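PDB 5C86: kelch domain-containing protein from Colletotrichum graminicola M1.001, which oxidises alcohols, probably to aldehydes with formation of hydrogen peroxide at a copper-radical centre, as in its galactose oxidase relatives of family AA5. Local coordinates for residues V15-A20 and N333-A338; T67-F72 and G89-K94; P74-D79 and V418-H423; L340-T345 and Y460-A465. All blocks are in the same frame, centred on the assembly; numbering follows the deposited sequence. Where two conformers were deposited one is given.

Interaction 1: residues V15-A20 and N333-A338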
# COMPACT_ATOMS: atom_id res chain seq x y z
N VAL A 15 0.09 8.95 -16.74
CA VAL A 15 -0.84 9.06 -15.64
C VAL A 15 -0.32 8.04 -14.58
O VAL A 15 -0.09 6.86 -14.85
CB VAL A 15 -2.27 8.70 -16.05
CG1 VAL A 15 -3.21 8.85 -14.89
CG2 VAL A 15 -2.73 9.60 -17.24
N PRO A 16 -0.14 8.57 -13.32
CA PRO A 16 0.49 7.73 -12.27
C PRO A 16 -0.54 6.83 -11.60
O PRO A 16 -0.99 7.10 -10.46
CB PRO A 16 1.13 8.75 -11.36
CG PRO A 16 0.29 9.94 -11.48
CD PRO A 16 -0.21 9.97 -12.95
N VAL A 17 -0.93 5.81 -12.34
CA VAL A 17 -1.97 4.90 -11.94
C VAL A 17 -1.42 3.84 -10.95
O VAL A 17 -2.20 3.20 -10.21
CB VAL A 17 -2.61 4.23 -13.19
CG1 VAL A 17 -3.58 3.13 -12.85
CG2 VAL A 17 -3.27 5.36 -14.01
N ALA A 18 -0.15 3.60 -11.01
CA ALA A 18 0.55 2.69 -10.10
C ALA A 18 1.75 3.47 -9.65
O ALA A 18 2.44 4.12 -10.46
CB ALA A 18 0.91 1.42 -10.77
N VAL A 19 2.10 3.37 -8.35
CA VAL A 19 3.24 4.06 -7.81
C VAL A 19 3.96 3.19 -6.81
O VAL A 19 3.31 2.35 -6.16
CB VAL A 19 2.93 5.39 -7.17
CG1 VAL A 19 2.21 6.34 -8.14
CG2 VAL A 19 2.09 5.25 -5.90
N ALA A 20 5.28 3.40 -6.67
CA ALA A 20 6.09 2.60 -5.73
C ALA A 20 7.14 3.49 -5.14
O ALA A 20 7.73 4.32 -5.86
CB ALA A 20 6.76 1.45 -6.38
N ASN A 333 -10.29 9.80 -8.27
CA ASN A 333 -11.27 8.75 -8.26
C ASN A 333 -10.66 7.49 -8.78
O ASN A 333 -9.57 7.12 -8.35
CB ASN A 333 -12.58 9.17 -8.99
CG ASN A 333 -13.30 10.29 -8.35
OD1 ASN A 333 -13.09 10.65 -7.20
ND2 ASN A 333 -14.24 10.87 -9.13
N TYR A 334 -11.28 6.76 -9.70
CA TYR A 334 -10.66 5.54 -10.25
C TYR A 334 -9.30 5.86 -10.86
O TYR A 334 -9.13 6.87 -11.53
CB TYR A 334 -11.59 4.94 -11.32
CG TYR A 334 -11.27 3.53 -11.68
CD1 TYR A 334 -11.32 2.52 -10.73
CD2 TYR A 334 -11.00 3.11 -12.99
CE1 TYR A 334 -11.07 1.24 -11.04
CE2 TYR A 334 -10.76 1.74 -13.28
CZ TYR A 334 -10.81 0.82 -12.29
OH TYR A 334 -10.66 -0.55 -12.55
N HIS A 335 -8.33 5.01 -10.54
CA HIS A 335 -6.95 5.08 -10.99
C HIS A 335 -6.11 6.15 -10.32
O HIS A 335 -5.03 6.47 -10.82
CB HIS A 335 -6.85 5.14 -12.53
CG HIS A 335 -7.20 3.86 -13.20
ND1 HIS A 335 -7.40 3.77 -14.56
CD2 HIS A 335 -7.32 2.60 -12.74
CE1 HIS A 335 -7.62 2.53 -14.89
NE2 HIS A 335 -7.59 1.79 -13.82
N SER A 336 -6.60 6.67 -9.21
CA SER A 336 -5.80 7.56 -8.31
C SER A 336 -4.95 6.70 -7.35
O SER A 336 -5.19 5.54 -7.13
CB SER A 336 -6.69 8.50 -7.52
OG SER A 336 -7.55 7.79 -6.61
N THR A 337 -3.89 7.35 -6.91
CA THR A 337 -2.89 6.72 -6.06
C THR A 337 -2.54 7.66 -4.90
O THR A 337 -2.68 8.86 -4.99
CB THR A 337 -1.65 6.33 -6.86
OG1 THR A 337 -1.14 7.49 -7.54
CG2 THR A 337 -1.90 5.16 -7.78
N ALA A 338 -2.03 7.05 -3.78
CA ALA A 338 -1.47 7.82 -2.69
C ALA A 338 -0.43 6.93 -1.99
O ALA A 338 -0.56 5.72 -2.00
CB ALA A 338 -2.48 8.28 -1.68
O HOH W 1 -4.73 3.35 -9.11

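Interaction 2: residues T67-F72 and G89-K94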
# COMPACT_ATOMS: atom_id res chain seq x y z
N THR A 67 10.13 -3.83 -21.30
CA THR A 67 9.96 -4.09 -22.76
C THR A 67 9.18 -5.33 -23.07
O THR A 67 8.96 -5.58 -24.28
CB THR A 67 11.40 -4.27 -23.43
OG1 THR A 67 12.02 -5.52 -23.02
CG2 THR A 67 12.19 -3.04 -23.20
N GLN A 68 8.80 -6.13 -22.09
CA GLN A 68 8.11 -7.41 -22.24
C GLN A 68 6.68 -7.55 -21.63
O GLN A 68 5.98 -8.49 -21.93
CB GLN A 68 8.94 -8.53 -21.64
CG GLN A 68 10.28 -8.74 -22.37
CD GLN A 68 11.10 -9.95 -21.90
OE1 GLN A 68 10.63 -11.10 -21.80
NE2 GLN A 68 12.37 -9.68 -21.58
N HIS A 69 6.34 -6.65 -20.69
CA HIS A 69 5.13 -6.77 -19.83
C HIS A 69 4.53 -5.40 -19.80
O HIS A 69 5.22 -4.39 -19.52
CB HIS A 69 5.63 -7.25 -18.45
CG HIS A 69 4.60 -7.52 -17.41
ND1 HIS A 69 4.97 -8.09 -16.20
CD2 HIS A 69 3.26 -7.33 -17.35
CE1 HIS A 69 3.91 -8.21 -15.43
NE2 HIS A 69 2.86 -7.83 -16.11
N ASP A 70 3.22 -5.33 -20.16
CA ASP A 70 2.40 -4.14 -19.94
C ASP A 70 1.76 -4.32 -18.57
O ASP A 70 0.92 -5.22 -18.37
CB ASP A 70 1.24 -4.06 -20.98
CG ASP A 70 0.51 -2.76 -20.91
OD1 ASP A 70 0.32 -2.26 -19.74
OD2 ASP A 70 0.08 -2.15 -21.91
N MET A 71 2.31 -3.57 -17.61
CA MET A 71 2.04 -3.75 -16.21
C MET A 71 0.81 -2.96 -15.68
O MET A 71 0.72 -2.67 -14.48
CB MET A 71 3.29 -3.39 -15.39
CG MET A 71 4.47 -4.29 -15.64
SD MET A 71 5.90 -3.97 -14.57
CE MET A 71 6.11 -2.33 -14.94
N PHE A 72 -0.10 -2.63 -16.55
CA PHE A 72 -1.36 -2.02 -16.21
C PHE A 72 -2.24 -3.09 -15.55
O PHE A 72 -2.28 -4.22 -15.97
CB PHE A 72 -2.07 -1.51 -17.46
CG PHE A 72 -3.41 -0.95 -17.18
CD1 PHE A 72 -3.55 0.20 -16.49
CD2 PHE A 72 -4.55 -1.63 -17.64
CE1 PHE A 72 -4.81 0.69 -16.19
CE2 PHE A 72 -5.80 -1.13 -17.39
CZ PHE A 72 -5.96 0.03 -16.66
N GLY A 89 -1.90 -8.36 -15.16
CA GLY A 89 -2.42 -7.17 -15.72
C GLY A 89 -2.64 -7.35 -17.23
O GLY A 89 -3.09 -8.40 -17.64
N SER A 90 -2.33 -6.33 -17.99
CA SER A 90 -2.59 -6.43 -19.44
C SER A 90 -1.79 -7.60 -20.02
O SER A 90 -2.32 -8.40 -20.88
CB SER A 90 -2.33 -5.12 -20.11
OG SER A 90 -3.32 -4.15 -19.86
N SER A 91 -0.54 -7.76 -19.63
CA SER A 91 0.18 -8.99 -19.96
C SER A 91 -0.08 -10.02 -18.88
O SER A 91 0.67 -10.20 -17.88
CB SER A 91 1.68 -8.76 -20.27
OG SER A 91 1.93 -7.64 -21.07
N ALA A 92 -1.17 -10.73 -19.01
CA ALA A 92 -1.78 -11.40 -17.92
C ALA A 92 -1.05 -12.56 -17.25
O ALA A 92 -1.31 -12.90 -16.11
CB ALA A 92 -3.21 -11.82 -18.31
N ALA A 93 -0.12 -13.18 -17.98
CA ALA A 93 0.56 -14.32 -17.39
C ALA A 93 1.92 -13.88 -16.76
O ALA A 93 2.51 -14.70 -16.06
CB ALA A 93 0.86 -15.38 -18.50
N LYS A 94 2.40 -12.66 -17.05
CA LYS A 94 3.82 -12.26 -16.83
C LYS A 94 4.12 -11.86 -15.38
O LYS A 94 3.25 -11.37 -14.63
CB LYS A 94 4.26 -11.16 -17.77
CG LYS A 94 4.13 -11.71 -19.23
CD LYS A 94 4.99 -11.05 -20.21
CE LYS A 94 5.22 -11.99 -21.40
NZ LYS A 94 5.79 -11.15 -22.45
O HOH W 2 3.08 -8.80 -23.20

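Interaction 3: residues P74-D79 and V418-H423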
# COMPACT_ATOMS: atom_id res chain seq x y z
N PRO A 74 -2.01 -4.68 -12.45
CA PRO A 74 -1.31 -5.86 -11.97
C PRO A 74 -1.47 -6.07 -10.49
O PRO A 74 -2.11 -5.24 -9.80
CB PRO A 74 0.14 -5.46 -12.18
CG PRO A 74 0.13 -4.01 -11.77
CD PRO A 74 -1.19 -3.47 -12.20
N GLY A 75 -0.88 -7.17 -9.98
CA GLY A 75 -0.55 -7.27 -8.57
C GLY A 75 0.79 -6.66 -8.33
O GLY A 75 1.67 -6.62 -9.22
N THR A 76 1.01 -6.15 -7.11
CA THR A 76 2.34 -5.54 -6.79
C THR A 76 2.72 -6.05 -5.41
O THR A 76 1.87 -6.12 -4.49
CB THR A 76 2.35 -4.07 -6.79
OG1 THR A 76 1.46 -3.56 -5.78
CG2 THR A 76 1.94 -3.52 -8.08
N SER A 77 3.99 -6.32 -5.21
CA SER A 77 4.55 -6.59 -3.86
C SER A 77 6.00 -6.28 -3.85
O SER A 77 6.65 -6.32 -4.92
CB SER A 77 4.37 -8.02 -3.41
OG SER A 77 2.99 -8.39 -3.25
N LEU A 78 6.55 -5.91 -2.69
CA LEU A 78 7.99 -5.82 -2.49
C LEU A 78 8.50 -7.00 -1.74
O LEU A 78 7.96 -7.40 -0.74
CB LEU A 78 8.35 -4.58 -1.73
CG LEU A 78 8.40 -3.35 -2.60
CD1 LEU A 78 6.99 -2.89 -2.97
CD2 LEU A 78 9.08 -2.15 -1.99
N ASP A 79 9.55 -7.64 -2.24
CA ASP A 79 10.05 -8.83 -1.62
C ASP A 79 11.08 -8.52 -0.50
O ASP A 79 11.30 -7.37 -0.15
CB ASP A 79 10.67 -9.81 -2.69
CG ASP A 79 12.03 -9.45 -3.16
OD1 ASP A 79 12.66 -8.40 -2.84
OD2 ASP A 79 12.50 -10.28 -4.06
N VAL A 418 8.02 -0.25 3.39
CA VAL A 418 8.02 0.43 2.09
C VAL A 418 7.04 -0.25 1.17
O VAL A 418 6.91 -1.48 1.14
CB VAL A 418 9.46 0.42 1.51
CG1 VAL A 418 9.55 0.90 0.10
CG2 VAL A 418 10.43 1.16 2.44
N SER A 419 6.32 0.56 0.40
CA SER A 419 5.15 0.03 -0.31
C SER A 419 4.94 0.62 -1.70
O SER A 419 5.74 1.36 -2.20
CB SER A 419 3.88 0.12 0.59
OG SER A 419 3.51 1.46 0.72
N ALA A 420 3.84 0.14 -2.28
CA ALA A 420 3.47 0.42 -3.66
C ALA A 420 1.98 0.24 -3.71
O ALA A 420 1.38 -0.51 -2.96
CB ALA A 420 4.12 -0.55 -4.61
N THR A 421 1.35 0.96 -4.67
CA THR A 421 -0.10 0.86 -4.76
C THR A 421 -0.63 1.08 -6.15
O THR A 421 -0.06 1.82 -6.94
CB THR A 421 -0.81 1.92 -3.82
OG1 THR A 421 -2.20 1.58 -3.64
CG2 THR A 421 -0.74 3.37 -4.25
N THR A 422 -1.75 0.43 -6.44
CA THR A 422 -2.53 0.69 -7.64
C THR A 422 -3.92 0.22 -7.36
O THR A 422 -4.10 -0.78 -6.66
CB THR A 422 -1.89 -0.03 -8.87
OG1 THR A 422 -2.61 0.42 -10.02
CG2 THR A 422 -1.96 -1.49 -8.82
N HIS A 423 -4.92 0.87 -7.91
CA HIS A 423 -6.29 0.40 -7.83
C HIS A 423 -6.82 0.16 -6.42
O HIS A 423 -7.68 -0.69 -6.25
CB HIS A 423 -6.46 -0.93 -8.65
CG HIS A 423 -6.39 -0.76 -10.12
ND1 HIS A 423 -5.23 -0.49 -10.80
CD2 HIS A 423 -7.40 -0.70 -11.04
CE1 HIS A 423 -5.53 -0.26 -12.08
NE2 HIS A 423 -6.82 -0.42 -12.24
O HOH W 3 1.79 -3.15 -3.02

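Interaction 4: residues L340-T345 and Y460-A465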
# COMPACT_ATOMS: atom_id res chain seq x y z
N LEU A 340 2.89 6.99 1.18
CA LEU A 340 3.78 7.65 2.15
C LEU A 340 5.18 7.75 1.60
O LEU A 340 5.73 6.78 1.12
CB LEU A 340 3.88 6.84 3.44
CG LEU A 340 4.69 7.45 4.56
CD1 LEU A 340 4.05 8.72 4.99
CD2 LEU A 340 4.80 6.47 5.72
N MET A 341 5.80 8.93 1.77
CA MET A 341 7.19 9.20 1.41
C MET A 341 8.13 9.12 2.65
O MET A 341 7.67 9.35 3.77
CB MET A 341 7.23 10.60 0.79
CG MET A 341 6.29 10.80 -0.41
SD MET A 341 6.51 9.60 -1.73
CE MET A 341 8.06 10.04 -2.41
N ALA A 342 9.42 9.02 2.41
CA ALA A 342 10.37 8.95 3.54
C ALA A 342 10.44 10.27 4.29
O ALA A 342 10.78 10.32 5.46
CB ALA A 342 11.73 8.53 3.00
N ASP A 343 10.03 11.38 3.67
CA ASP A 343 9.99 12.67 4.38
C ASP A 343 8.73 12.84 5.17
O ASP A 343 8.46 13.91 5.72
CB ASP A 343 10.30 13.88 3.50
CG ASP A 343 9.22 14.18 2.52
OD1 ASP A 343 8.29 13.40 2.42
OD2 ASP A 343 9.29 15.20 1.80
N ALA A 344 7.86 11.80 5.22
CA ALA A 344 6.64 11.80 6.00
C ALA A 344 5.48 12.65 5.43
O ALA A 344 4.46 12.78 6.07
CB ALA A 344 6.92 12.15 7.48
N THR A 345 5.68 13.14 4.20
CA THR A 345 4.60 13.68 3.41
C THR A 345 3.95 12.48 2.66
O THR A 345 4.48 11.35 2.63
CB THR A 345 5.09 14.72 2.36
OG1 THR A 345 5.88 14.03 1.41
CG2 THR A 345 5.82 15.84 3.08
N TYR A 460 12.09 -4.06 3.14
CA TYR A 460 12.49 -2.73 3.49
C TYR A 460 11.42 -1.98 4.28
O TYR A 460 10.21 -2.07 3.99
CB TYR A 460 12.90 -1.87 2.32
CG TYR A 460 14.35 -2.00 1.89
CD1 TYR A 460 14.77 -3.03 1.08
CD2 TYR A 460 15.28 -1.23 2.48
CE1 TYR A 460 16.09 -3.17 0.72
CE2 TYR A 460 16.60 -1.35 2.16
CZ TYR A 460 16.98 -2.32 1.29
OH TYR A 460 18.35 -2.37 0.96
N TYR A 461 11.91 -1.20 5.27
CA TYR A 461 11.12 -0.36 6.12
C TYR A 461 11.78 0.99 6.21
O TYR A 461 12.99 1.15 6.02
CB TYR A 461 11.09 -0.89 7.55
CG TYR A 461 10.21 -2.15 7.68
CD1 TYR A 461 10.68 -3.35 7.28
CD2 TYR A 461 8.99 -2.09 8.24
CE1 TYR A 461 9.85 -4.48 7.38
CE2 TYR A 461 8.14 -3.18 8.36
CZ TYR A 461 8.61 -4.43 7.95
OH TYR A 461 7.78 -5.54 8.07
N MET A 462 10.94 1.98 6.48
CA MET A 462 11.35 3.32 6.89
C MET A 462 11.33 3.40 8.41
O MET A 462 10.28 3.15 9.00
CB MET A 462 10.41 4.31 6.33
CG MET A 462 10.56 4.46 4.82
SD MET A 462 9.29 5.56 4.09
CE MET A 462 7.85 4.51 4.08
N LEU A 463 12.45 3.77 9.04
CA LEU A 463 12.51 3.99 10.48
C LEU A 463 12.28 5.47 10.68
O LEU A 463 12.97 6.30 10.09
CB LEU A 463 13.86 3.53 11.06
CG LEU A 463 13.83 2.97 12.47
CD1 LEU A 463 15.01 2.03 12.79
CD2 LEU A 463 13.73 4.20 13.40
N PHE A 464 11.24 5.80 11.42
CA PHE A 464 10.93 7.14 11.91
C PHE A 464 11.13 7.30 13.38
O PHE A 464 10.78 6.41 14.17
CB PHE A 464 9.49 7.47 11.57
CG PHE A 464 9.18 7.62 10.08
CD1 PHE A 464 9.40 8.85 9.47
CD2 PHE A 464 8.65 6.60 9.30
CE1 PHE A 464 9.12 9.07 8.14
CE2 PHE A 464 8.31 6.79 7.97
CZ PHE A 464 8.53 8.07 7.41
N ALA A 465 11.63 8.49 13.75
CA ALA A 465 11.76 8.88 15.12
C ALA A 465 10.94 10.16 15.25
O ALA A 465 11.06 11.06 14.39
CB ALA A 465 13.18 9.15 15.47

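Interaction 1: residues V15-A20 and N333-A338
The side chain of Thr337 packs against Pro16, Val17 and Val19. Its CB lies 4.0 Å from Val19 CG2, and the two side chains approach tip to tip. From CB the hydroxyl branch takes the position between the backbone N and the carbonyl carbon (chi1 55°). There Thr337 OG1 donates to Pro16 O at 2.9 Å, meeting the carbonyl nearly end-on (C=O...donor angle 161°). Thr337 OG1 is also hydrogen-bonded to Trp347 NE1, so this buried hydroxyl has two polar partners. The methyl branch lies anti to the carbonyl carbon and also faces 15-20, with Thr337 CG2 3.1 Å from Val17 O. Pro16 centres an inverse gamma turn, closed by a bond from Val17 N to Val15 O. Water 1 adds a second link, donating to both Val17 O and Ser336 O. Val17 CG1 lies over one face of the His335 ring, 4.0 Å from its centroid. Tyr334 CE2 lies over the opposite face, offset toward the rim. His335 ND1 is hydrogen-bonded to Gly352 O, and NE2 is on the side of His423. His335 itself sits in a type II turn from Asn333 to Ser336, just before strand 336-340. This is a copper site of the kind found in galactose oxidase: His335, His423 and Tyr120 bind the metal in another structure of this protein, and here the copper is absent.

Interaction 2: residues T67-F72 and G89-K94
Asp70 and Ser91 join two loops of the beta-propeller. Loop 67-72 leads from strand 63-66 to strand 75-78. Loop 89-94 links strands 84-87 and 95-98. The two residues bond twice. Asp70 N donates to Ser91 OG at 2.8 Å, nearly straight at 169°. Ser91 N returns a longer bond to Asp70 O, at 3.2 Å. Nearby, Ser90 N donates to Phe72 O at 2.9 Å. At the outer end the extended chain of Lys94 carries NZ to Gln68 O, 2.7 Å away. Water 2 bridges Gln68 O and Ser91 OG. Lys94 CB packs over the centre of one face of the His69 ring, 3.6 Å from its centroid, and Met71 CG covers the opposite face. Ser90 OG lies in plane at the edge of the Phe72 ring, 3.6 Å from CD2. Asp70 OD1 accepts from Phe72 N, an Asx turn. Outside the loops, His69 ND1 bonds Ser96 OG, Ser90 OG bonds Thr40 O, and Asp70 OD2 accepts from Gly34 N and Asn44 N. Two of the four cross-bonds are backbone to backbone; the other two use Ser91 OG and Lys94 NZ on backbone groups of 67-72. The bonds fix the backbone of Phe72, whose ring packs against the copper ligand His335.

Interaction 3: residues P74-D79 and V418-H423
Leu78 and Val418 cross at about a right angle where the inner strand of a propeller blade faces the strand in the central pore. This is the galactose oxidase fold: the C-terminal domain sends a strand through the propeller and so brings a copper-binding histidine to the far end. Strands 75-78 and 420-422 run antiparallel, with 173° between them and 7.0 Å between their axes. No hydrogen bond joins them directly; side chains and a water lie between them. Leu78 divides its two methyl groups. CD2 meets Val418 CG1 at 3.7 Å, and CD1 rests on Ala420 CB at 4.0 Å. The valine has CG1 anti to its own backbone N (chi1 171°), which turns this methyl to the leucine. At the other end the Pro74 ring and Thr422 cross at a slant, with Pro74 CD 4.0 Å from Thr422 CG2. The threonine methyl is the branch turned to the blade. Between these two apolar ends lies a polar centre. Thr76 OG1 is too far from Ala420 O for a direct bond, and water 3 spans the distance. The water is 2.8 Å from Thr76 OG1 and donates to Ala420 O at 2.7 Å. The hydroxyl of the other threonine, Thr422 OG1, bonds Val17 O of the segment leading into strand 18-21. Thr422 OG1 also accepts from His423 ND1 at 2.9 Å, close to the imidazole plane, which probably orients that ring.

Interaction 4: residues L340-T345 and Y460-A465
Met462 sets its CG anti to the carbonyl carbon (chi1 -71°), which carries the chain to the turn, where SD meets Ala342. The bend at chi3 (-76°) then turns CE to Leu340. Met462 SD is 3.6 Å from Ala342 CA and 4.0 Å from Ala342 CB. Met462 CE passes alongside Leu340 and lies 4.0 Å from its CD2. Leu340 has CG anti to the backbone N (chi1 -176°), which brings CD2 against Met462 CE and near Phe464 CE2. Strand 459-466 belongs to the C-terminal E-set domain, and 340-345 is the hairpin turn between strands 336-340 and 346-350 of a propeller blade. The contact therefore joins the two domains, away from the copper site. Phe464 meets the turn through CE1 and CZ. Its CE1 is 3.4 Å from Ala342 O and 3.8 Å from Ala344 CB. Met341 O lies at the ring edge, in plane, 4.0 Å from Phe464 CZ. The turn is type I, closed by a bond from Ala344 N to Met341 O, and Met341 N also donates to Thr345 O. Asp343, on the side away from the strand, forms an Asx turn. Its OD1 accepts from Thr345 N and, at 2.7 Å, from Thr345 OG1.

Overall arrangement
Interactions 1 and 3 are both deep in the propeller and reach neighbouring strands, 18-21 and 412-422, which pair through Val19 and Thr421. They also meet at the metal site, where His335 NE2 and His423 NE2 are 2.8 Å apart. Interaction 2 lies nearer the surface, about 17 Å from interaction 1 between centres, yet its Phe72 packs on His335. Interaction 4, a buried contact between domains, is about 30 Å from interaction 2 between centres and continues interaction 3 through the pairing of Val418 with Tyr460. Interaction 2 has four direct hydrogen bonds and a water. Interaction 1 has one direct bond, a water and packing. Interaction 3 has packing and a water, and interaction 4 mainly apolar packing; neither has a direct cross-bond.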